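Local structure of immunity protein (Neisseria meningitidis, 4Q7O) at residues P85-F89 against I101-A107. The protein is a contact-dependent growth-inhibition immunity protein that probably protects the cell by neutralising its cognate toxin. Residues are numbered along the deposited sequence; the frame is centred on the assembly and turned at random.
Sequences PSIYF and IIPINLA
Pro-85 O is gripped twice where strand 98-103 gives way to helix 104-121: Ile-104 N donates to it almost straight, at 2.9 Å and 176°, tilted 24° from the carbonyl plane, and a water that donates to the same oxygen accepts from Asn-105 N. Two amides of the helix's first turn are thus tied, one directly and one through water, to the residue just before strand 86-91. Pro-103 occupies the N-cap position, its O accepting from Ala-107 N. Further along, Ile-87 and Ile-102 form an antiparallel hydrogen-bonded pair, Ile-87 N to Ile-102 O at 2.9 Å and Ile-102 N to Ile-87 O at 3.1 Å. With CG1 swung anti to the backbone N (chi1 177°), Ile-87 holds CG2 between the backbone N and the carbonyl carbon, where it meets Ala-107 CB at 3.6 Å. Ile-104 sets CG1 against Ile-87 CB. Next to Ala-107, Ile-102 CD1 approaches Phe-89 CE1 obliquely at 4.0 Å. On the other face Ile-101 CG1 reaches the Tyr-88 ring edge, while Tyr-88 OH is hydrogen-bonded to Glu-99 OE2. The two strands form a hairpin at one edge of the antiparallel sheet, 98-103 outermost and 58-62 beyond 86-91; Phe-89 packs against helices 22-34 and 104-121.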
loop_
_atom_site.group_PDB
_atom_site.type_symbol
_atom_site.label_atom_id
_atom_site.label_comp_id
_atom_site.label_asym_id
_atom_site.label_seq_id
_atom_site.Cartn_x
_atom_site.Cartn_y
_atom_site.Cartn_z
ATOM N N PRO B 85 -18.062 13.336 -8.641
ATOM C CA PRO B 85 -18.014 11.958 -9.146
ATOM C C PRO B 85 -16.837 11.212 -8.522
ATOM O O PRO B 85 -15.691 11.683 -8.567
ATOM C CB PRO B 85 -17.803 12.143 -10.649
ATOM C CG PRO B 85 -18.461 13.486 -10.942
ATOM C CD PRO B 85 -18.142 14.325 -9.731
ATOM N N SER B 86 -17.135 10.059 -7.940
ATOM C CA SER B 86 -16.169 9.326 -7.140
ATOM C C SER B 86 -16.058 7.868 -7.560
ATOM O O SER B 86 -16.876 7.351 -8.315
ATOM C CB SER B 86 -16.518 9.424 -5.652
ATOM O OG SER B 86 -16.438 10.768 -5.193
ATOM N N ILE B 87 -15.042 7.204 -7.035
ATOM C CA ILE B 87 -14.753 5.834 -7.407
ATOM C C ILE B 87 -14.271 5.050 -6.194
ATOM O O ILE B 87 -13.541 5.568 -5.345
ATOM C CB ILE B 87 -13.747 5.805 -8.582
ATOM C CG1 ILE B 87 -13.348 4.373 -8.952
ATOM C CG2 ILE B 87 -12.530 6.693 -8.279
ATOM C CD1 ILE B 87 -12.635 4.289 -10.285
ATOM N N TYR B 88 -14.723 3.805 -6.113
ATOM C CA TYR B 88 -14.410 2.898 -5.021
ATOM C C TYR B 88 -13.300 1.941 -5.413
ATOM O O TYR B 88 -13.342 1.360 -6.488
ATOM C CB TYR B 88 -15.676 2.115 -4.679
ATOM C CG TYR B 88 -15.509 0.935 -3.757
ATOM C CD1 TYR B 88 -15.531 1.090 -2.376
ATOM C CD2 TYR B 88 -15.399 -0.348 -4.270
ATOM C CE1 TYR B 88 -15.418 -0.005 -1.529
ATOM C CE2 TYR B 88 -15.287 -1.441 -3.438
ATOM C CZ TYR B 88 -15.293 -1.264 -2.070
ATOM O OH TYR B 88 -15.189 -2.364 -1.250
ATOM N N PHE B 89 -12.313 1.783 -4.536
ATOM C CA PHE B 89 -11.266 0.782 -4.699
ATOM C C PHE B 89 -11.262 -0.157 -3.515
ATOM O O PHE B 89 -11.497 0.263 -2.382
ATOM C CB PHE B 89 -9.886 1.446 -4.764
ATOM C CG PHE B 89 -9.620 2.162 -6.037
ATOM C CD1 PHE B 89 -10.113 3.445 -6.239
ATOM C CD2 PHE B 89 -8.850 1.570 -7.028
ATOM C CE1 PHE B 89 -9.857 4.120 -7.418
ATOM C CE2 PHE B 89 -8.587 2.242 -8.212
ATOM C CZ PHE B 89 -9.088 3.514 -8.408
ATOM N N ILE B 101 -12.307 5.318 -1.099
ATOM C CA ILE B 101 -13.044 6.081 -2.097
ATOM C C ILE B 101 -12.316 7.394 -2.358
ATOM O O ILE B 101 -11.888 8.066 -1.421
ATOM C CB ILE B 101 -14.482 6.348 -1.635
ATOM C CG1 ILE B 101 -15.262 5.026 -1.576
ATOM C CG2 ILE B 101 -15.160 7.355 -2.543
ATOM C CD1 ILE B 101 -16.553 5.101 -0.762
ATOM N N ILE B 102 -12.154 7.743 -3.632
ATOM C CA ILE B 102 -11.541 9.012 -4.018
ATOM C C ILE B 102 -12.313 9.641 -5.182
ATOM O O ILE B 102 -13.071 8.954 -5.863
ATOM C CB ILE B 102 -10.050 8.837 -4.407
ATOM C CG1 ILE B 102 -9.880 7.742 -5.467
ATOM C CG2 ILE B 102 -9.208 8.546 -3.178
ATOM C CD1 ILE B 102 -8.445 7.624 -5.998
ATOM N N PRO B 103 -12.125 10.947 -5.419
ATOM C CA PRO B 103 -12.744 11.522 -6.618
ATOM C C PRO B 103 -12.179 10.895 -7.889
ATOM O O PRO B 103 -11.002 10.530 -7.931
ATOM C CB PRO B 103 -12.333 13.000 -6.552
ATOM C CG PRO B 103 -12.027 13.251 -5.099
ATOM C CD PRO B 103 -11.409 11.963 -4.622
ATOM N N ILE B 104 -13.005 10.781 -8.922
ATOM C CA ILE B 104 -12.550 10.255 -10.204
ATOM C C ILE B 104 -11.366 11.050 -10.774
ATOM O O ILE B 104 -10.453 10.477 -11.351
ATOM C CB ILE B 104 -13.723 10.149 -11.207
ATOM C CG1 ILE B 104 -14.660 9.014 -10.782
ATOM C CG2 ILE B 104 -13.222 9.905 -12.621
ATOM C CD1 ILE B 104 -15.965 8.968 -11.543
ATOM N N ASN B 105 -11.352 12.362 -10.586
ATOM C CA ASN B 105 -10.228 13.156 -11.079
ATOM C C ASN B 105 -8.912 12.691 -10.476
ATOM O O ASN B 105 -7.902 12.550 -11.175
ATOM C CB ASN B 105 -10.427 14.640 -10.759
ATOM C CG ASN B 105 -11.474 15.292 -11.622
ATOM O OD1 ASN B 105 -11.903 14.737 -12.639
ATOM N ND2 ASN B 105 -11.879 16.493 -11.233
ATOM N N LEU B 106 -8.913 12.467 -9.167
ATOM C CA LEU B 106 -7.714 11.974 -8.498
ATOM C C LEU B 106 -7.369 10.567 -8.963
ATOM O O LEU B 106 -6.200 10.245 -9.154
ATOM C CB LEU B 106 -7.870 12.037 -6.973
ATOM C CG LEU B 106 -6.684 11.472 -6.181
ATOM C CD1 LEU B 106 -5.390 12.219 -6.477
ATOM C CD2 LEU B 106 -6.970 11.494 -4.696
ATOM N N ALA B 107 -8.382 9.729 -9.166
ATOM C CA ALA B 107 -8.133 8.397 -9.719
ATOM C C ALA B 107 -7.430 8.471 -11.073
ATOM O O ALA B 107 -6.459 7.750 -11.311
ATOM C CB ALA B 107 -9.420 7.608 -9.839
HETATM O O HOH W 1 -13.848 13.712 -9.637
#